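Type 4 fimbrial biogenesis protein PilY1 (Pseudomonas aeruginosa, PDB 3HX6) primes type IV pilus assembly and acts in twitching motility and host-cell adhesion, with calcium binding and release apparently essential for motility and for regulating pilus retraction. Local coordinates at residues 401-415 against 509-523. The protein carries 3 engineered substitutions. Numbering follows the deposited sequence.
Sequences ADSTFASTARTIRIA and DYSYNKQNVAVSGTE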
loop_
_atom_site.group_PDB
_atom_site.type_symbol
_atom_site.label_atom_id
_atom_site.label_comp_id
_atom_site.label_asym_id
_atom_site.label_seq_id
_atom_site.Cartn_x
_atom_site.Cartn_y
_atom_site.Cartn_z
ATOM N N ALA A 401 27.498 13.895 -10.062
ATOM C CA ALA A 401 28.291 12.869 -10.706
ATOM C C ALA A 401 27.405 11.795 -11.286
ATOM O O ALA A 401 26.219 11.694 -10.957
ATOM C CB ALA A 401 29.265 12.256 -9.708
ATOM N N ASP A 402 27.995 11.013 -12.176
ATOM C CA ASP A 402 27.318 9.903 -12.812
ATOM C C ASP A 402 27.871 8.681 -12.100
ATOM O O ASP A 402 29.087 8.538 -11.944
ATOM C CB ASP A 402 27.661 9.856 -14.299
ATOM C CG ASP A 402 26.824 10.817 -15.119
ATOM O OD1 ASP A 402 26.459 11.891 -14.598
ATOM O OD2 ASP A 402 26.534 10.500 -16.291
ATOM N N SER A 403 26.981 7.813 -11.647
ATOM C CA SER A 403 27.397 6.618 -10.945
ATOM C C SER A 403 26.415 5.497 -11.247
ATOM O O SER A 403 25.399 5.708 -11.907
ATOM C CB SER A 403 27.446 6.890 -9.441
ATOM O OG SER A 403 27.879 5.749 -8.724
ATOM N N THR A 404 26.728 4.304 -10.763
ATOM C CA THR A 404 25.879 3.146 -10.979
ATOM C C THR A 404 25.510 2.564 -9.619
ATOM O O THR A 404 26.363 2.406 -8.751
ATOM C CB THR A 404 26.612 2.097 -11.838
ATOM O OG1 THR A 404 27.043 2.716 -13.056
ATOM C CG2 THR A 404 25.694 0.932 -12.176
ATOM N N PHE A 405 24.229 2.275 -9.437
ATOM C CA PHE A 405 23.716 1.728 -8.190
ATOM C C PHE A 405 23.157 0.371 -8.564
ATOM O O PHE A 405 22.130 0.269 -9.239
ATOM C CB PHE A 405 22.653 2.682 -7.647
ATOM C CG PHE A 405 23.166 4.086 -7.480
ATOM C CD1 PHE A 405 23.835 4.461 -6.319
ATOM C CD2 PHE A 405 23.077 5.002 -8.527
ATOM C CE1 PHE A 405 24.412 5.721 -6.205
ATOM C CE2 PHE A 405 23.653 6.266 -8.422
ATOM C CZ PHE A 405 24.322 6.627 -7.260
ATOM N N ALA A 406 23.857 -0.669 -8.122
ATOM C CA ALA A 406 23.521 -2.041 -8.474
ATOM C C ALA A 406 23.900 -2.059 -9.956
ATOM O O ALA A 406 25.083 -2.008 -10.296
ATOM C CB ALA A 406 22.035 -2.310 -8.288
ATOM N N SER A 407 22.907 -2.091 -10.835
ATOM C CA SER A 407 23.172 -2.088 -12.271
ATOM C C SER A 407 22.649 -0.804 -12.914
ATOM O O SER A 407 22.988 -0.483 -14.052
ATOM C CB SER A 407 22.494 -3.289 -12.932
ATOM O OG SER A 407 22.883 -4.498 -12.310
ATOM N N THR A 408 21.832 -0.068 -12.168
ATOM C CA THR A 408 21.228 1.160 -12.670
ATOM C C THR A 408 22.148 2.375 -12.631
ATOM O O THR A 408 22.696 2.721 -11.586
ATOM C CB THR A 408 19.956 1.496 -11.879
ATOM O OG1 THR A 408 19.138 0.323 -11.769
ATOM C CG2 THR A 408 19.168 2.591 -12.583
ATOM N N ALA A 409 22.307 3.026 -13.777
ATOM C CA ALA A 409 23.143 4.217 -13.870
ATOM C C ALA A 409 22.257 5.445 -13.676
ATOM O O ALA A 409 21.135 5.484 -14.173
ATOM C CB ALA A 409 23.829 4.272 -15.229
ATOM N N ARG A 410 22.758 6.436 -12.944
ATOM C CA ARG A 410 22.010 7.669 -12.689
ATOM C C ARG A 410 22.973 8.829 -12.486
ATOM O O ARG A 410 24.147 8.624 -12.172
ATOM C CB ARG A 410 21.165 7.551 -11.415
ATOM C CG ARG A 410 20.100 6.473 -11.407
ATOM C CD ARG A 410 19.347 6.490 -10.088
ATOM N NE ARG A 410 18.431 5.361 -9.954
ATOM C CZ ARG A 410 17.248 5.277 -10.552
ATOM N NH1 ARG A 410 16.819 6.267 -11.326
ATOM N NH2 ARG A 410 16.500 4.194 -10.386
ATOM N N THR A 411 22.479 10.048 -12.675
ATOM C CA THR A 411 23.296 11.225 -12.425
ATOM C C THR A 411 22.729 11.706 -11.090
ATOM O O THR A 411 21.524 11.925 -10.954
ATOM C CB THR A 411 23.130 12.314 -13.511
ATOM O OG1 THR A 411 21.804 12.845 -13.464
ATOM C CG2 THR A 411 23.384 11.729 -14.888
ATOM N N ILE A 412 23.600 11.845 -10.102
ATOM C CA ILE A 412 23.169 12.243 -8.777
ATOM C C ILE A 412 23.868 13.484 -8.267
ATOM O O ILE A 412 24.819 13.989 -8.871
ATOM C CB ILE A 412 23.400 11.090 -7.774
ATOM C CG1 ILE A 412 24.877 10.685 -7.747
ATOM C CG2 ILE A 412 22.593 9.867 -8.195
ATOM C CD1 ILE A 412 25.788 11.623 -6.997
ATOM N N ARG A 413 23.375 13.978 -7.143
ATOM C CA ARG A 413 23.965 15.132 -6.503
ATOM C C ARG A 413 24.075 14.825 -5.024
ATOM O O ARG A 413 23.244 14.105 -4.466
ATOM C CB ARG A 413 23.111 16.377 -6.734
ATOM C CG ARG A 413 23.284 16.969 -8.119
ATOM C CD ARG A 413 22.430 18.211 -8.338
ATOM N NE ARG A 413 22.638 18.756 -9.677
ATOM C CZ ARG A 413 21.930 19.753 -10.195
ATOM N NH1 ARG A 413 20.960 20.314 -9.484
ATOM N NH2 ARG A 413 22.197 20.192 -11.418
ATOM N N ILE A 414 25.130 15.336 -4.404
ATOM C CA ILE A 414 25.346 15.139 -2.979
ATOM C C ILE A 414 25.287 16.501 -2.316
ATOM O O ILE A 414 25.857 17.472 -2.813
ATOM C CB ILE A 414 26.723 14.486 -2.685
ATOM C CG1 ILE A 414 26.714 13.029 -3.159
ATOM C CG2 ILE A 414 27.038 14.544 -1.194
ATOM C CD1 ILE A 414 27.480 12.829 -4.439
ATOM N N ALA A 415 24.578 16.565 -1.198
ATOM C CA ALA A 415 24.429 17.807 -0.463
ATOM C C ALA A 415 25.289 17.765 0.787
ATOM O O ALA A 415 25.661 16.691 1.256
ATOM C CB ALA A 415 22.963 18.006 -0.077
ATOM N N ASP A 509 23.793 4.098 -1.836
ATOM C CA ASP A 509 24.655 5.145 -1.307
ATOM C C ASP A 509 25.777 5.467 -2.282
ATOM O O ASP A 509 26.021 4.721 -3.226
ATOM C CB ASP A 509 25.222 4.737 0.055
ATOM C CG ASP A 509 24.157 4.719 1.136
ATOM O OD1 ASP A 509 23.113 5.380 0.938
ATOM O OD2 ASP A 509 24.365 4.060 2.179
ATOM N N TYR A 510 26.452 6.586 -2.053
ATOM C CA TYR A 510 27.524 7.014 -2.934
ATOM C C TYR A 510 28.793 7.350 -2.167
ATOM O O TYR A 510 28.744 7.861 -1.043
ATOM C CB TYR A 510 27.043 8.221 -3.754
ATOM C CG TYR A 510 28.097 8.894 -4.596
ATOM C CD1 TYR A 510 28.894 9.908 -4.068
ATOM C CD2 TYR A 510 28.295 8.527 -5.927
ATOM C CE1 TYR A 510 29.860 10.544 -4.843
ATOM C CE2 TYR A 510 29.262 9.155 -6.713
ATOM C CZ TYR A 510 30.037 10.161 -6.165
ATOM O OH TYR A 510 30.992 10.791 -6.926
ATOM N N SER A 511 29.934 7.049 -2.776
ATOM C CA SER A 511 31.219 7.323 -2.148
ATOM C C SER A 511 31.659 8.750 -2.459
ATOM O O SER A 511 32.154 9.037 -3.547
ATOM C CB SER A 511 32.267 6.325 -2.643
ATOM O OG SER A 511 33.510 6.538 -2.002
ATOM N N TYR A 512 31.463 9.640 -1.495
ATOM C CA TYR A 512 31.826 11.043 -1.641
ATOM C C TYR A 512 33.118 11.324 -0.886
ATOM O O TYR A 512 33.115 11.474 0.334
ATOM C CB TYR A 512 30.693 11.922 -1.102
ATOM C CG TYR A 512 31.015 13.398 -0.986
ATOM C CD1 TYR A 512 31.607 14.096 -2.040
ATOM C CD2 TYR A 512 30.690 14.106 0.172
ATOM C CE1 TYR A 512 31.863 15.464 -1.943
ATOM C CE2 TYR A 512 30.939 15.471 0.277
ATOM C CZ TYR A 512 31.525 16.144 -0.782
ATOM O OH TYR A 512 31.757 17.494 -0.669
ATOM N N ASN A 513 34.226 11.387 -1.618
ATOM C CA ASN A 513 35.522 11.651 -1.004
ATOM C C ASN A 513 35.772 10.741 0.204
ATOM O O ASN A 513 35.785 11.196 1.350
ATOM C CB ASN A 513 35.604 13.122 -0.579
ATOM C CG ASN A 513 35.808 14.067 -1.757
ATOM O OD1 ASN A 513 35.388 13.785 -2.881
ATOM N ND2 ASN A 513 36.445 15.204 -1.496
ATOM N N LYS A 514 35.945 9.449 -0.070
ATOM C CA LYS A 514 36.222 8.457 0.969
ATOM C C LYS A 514 35.087 8.241 1.965
ATOM O O LYS A 514 35.280 7.586 2.989
ATOM C CB LYS A 514 37.475 8.861 1.753
ATOM C CG LYS A 514 38.720 9.102 0.918
ATOM C CD LYS A 514 39.869 9.525 1.821
ATOM C CE LYS A 514 41.170 9.680 1.049
ATOM N NZ LYS A 514 42.306 10.027 1.958
ATOM N N GLN A 515 33.908 8.779 1.678
ATOM C CA GLN A 515 32.791 8.633 2.605
ATOM C C GLN A 515 31.524 8.040 1.985
ATOM O O GLN A 515 31.049 8.526 0.958
ATOM C CB GLN A 515 32.452 9.999 3.202
ATOM C CG GLN A 515 31.772 9.933 4.549
ATOM C CD GLN A 515 32.685 10.397 5.659
ATOM O OE1 GLN A 515 33.842 9.983 5.736
ATOM N NE2 GLN A 515 32.172 11.259 6.530
ATOM N N ASN A 516 30.983 6.987 2.599
ATOM C CA ASN A 516 29.739 6.409 2.100
ATOM C C ASN A 516 28.657 7.359 2.581
ATOM O O ASN A 516 28.416 7.499 3.783
ATOM C CB ASN A 516 29.496 5.010 2.658
ATOM C CG ASN A 516 30.426 3.983 2.056
ATOM O OD1 ASN A 516 30.736 4.038 0.864
ATOM N ND2 ASN A 516 30.869 3.032 2.872
ATOM N N VAL A 517 28.005 8.009 1.629
ATOM C CA VAL A 517 26.992 8.995 1.937
ATOM C C VAL A 517 25.666 8.740 1.230
ATOM O O VAL A 517 25.619 8.105 0.179
ATOM C CB VAL A 517 27.542 10.392 1.554
ATOM C CG1 VAL A 517 26.433 11.342 1.263
ATOM C CG2 VAL A 517 28.425 10.919 2.673
ATOM N N ALA A 518 24.586 9.233 1.827
ATOM C CA ALA A 518 23.270 9.093 1.232
ATOM C C ALA A 518 23.221 10.059 0.052
ATOM O O ALA A 518 23.799 11.144 0.109
ATOM C CB ALA A 518 22.195 9.455 2.244
ATOM N N VAL A 519 22.553 9.656 -1.020
ATOM C CA VAL A 519 22.420 10.512 -2.195
ATOM C C VAL A 519 21.218 11.413 -1.929
ATOM O O VAL A 519 20.139 10.923 -1.614
ATOM C CB VAL A 519 22.169 9.679 -3.471
ATOM C CG1 VAL A 519 21.711 10.591 -4.621
ATOM C CG2 VAL A 519 23.445 8.936 -3.859
ATOM N N SER A 520 21.397 12.723 -2.053
ATOM C CA SER A 520 20.295 13.637 -1.789
ATOM C C SER A 520 19.490 13.997 -3.026
ATOM O O SER A 520 18.310 14.326 -2.930
ATOM C CB SER A 520 20.819 14.913 -1.131
ATOM O OG SER A 520 21.365 14.622 0.139
ATOM N N GLY A 521 20.126 13.932 -4.188
ATOM C CA GLY A 521 19.424 14.274 -5.407
ATOM C C GLY A 521 19.761 13.379 -6.581
ATOM O O GLY A 521 20.869 12.852 -6.679
ATOM N N THR A 522 18.786 13.200 -7.465
ATOM C CA THR A 522 18.961 12.392 -8.660
ATOM C C THR A 522 18.108 12.966 -9.787
ATOM O O THR A 522 16.966 13.388 -9.573
ATOM C CB THR A 522 18.575 10.915 -8.422
ATOM O OG1 THR A 522 18.826 10.161 -9.613
ATOM C CG2 THR A 522 17.113 10.788 -8.054
ATOM N N GLU A 523 18.687 12.992 -10.982
ATOM C CA GLU A 523 18.031 13.514 -12.172
ATOM C C GLU A 523 17.025 12.498 -12.709
ATOM O O GLU A 523 17.361 11.330 -12.889
ATOM C CB GLU A 523 19.098 13.828 -13.223
ATOM C CG GLU A 523 18.599 14.417 -14.528
ATOM C CD GLU A 523 19.742 14.768 -15.467
ATOM O OE1 GLU A 523 20.567 13.877 -15.768
ATOM O OE2 GLU A 523 19.820 15.936 -15.897
HETATM O O HOH W 1 27.645 4.315 -5.847
HETATM O O HOH W 2 19.780 10.037 -13.383
HETATM O O HOH W 3 23.695 13.813 -0.552
#
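Ile412 and Ile414 meet the Tyr510 ring from different directions. Ile412 lays CD1 over one face, 4.2 Å from the ring centroid and 13° off its normal. Its CG1 sits between the backbone N and the carbonyl carbon (chi1 58°), which turns the branch to the tyrosine. Ile414 runs at about a right angle to Tyr510. Ile414 CD1 sits 3.3 Å from Tyr510 CD1 and CE1, a tight approach; its chi2 of 104° is off the staggered values, consistent with crowding. Its CG2 covers a face of the Tyr512 ring, 4.2 Å from that centroid. Ser403 CB lies in plane at the Tyr510 edge, and Ala401 CB touches its OH. Phe405 turns a ring edge to the Asp509 carbonyl, CE1 to O 3.5 Å. Val519 CG1 packs on Ile412 CB at 3.6 Å.

Strand 408-415 lies between strands 392-405 and 521-524 in a large mixed sheet of this beta-propeller-containing C-terminal domain. Glu523 N bonds almost straight to Thr411 O (3.0 Å). Arg413 and Gly521 form an antiparallel hydrogen-bonded pair, Arg413 N to Gly521 O at 2.8 Å and Gly521 N to Arg413 O. Ser520 and Gly521 both face Arg413, a classic beta bulge; Ser520 N adds only a weak bond to the same oxygen. The Arg413 guanidinium makes a salt bridge to Glu447 and hydrogen bonds to Tyr481 and Gln400. Backbone bonds thus fix the strand register. Apolar and CH-pi contacts mainly seat the 510-517 hairpin, with waters bridging Ser403 OG to Asp509 O and joining Ala415 N, Ala518 O and Ser520 OG.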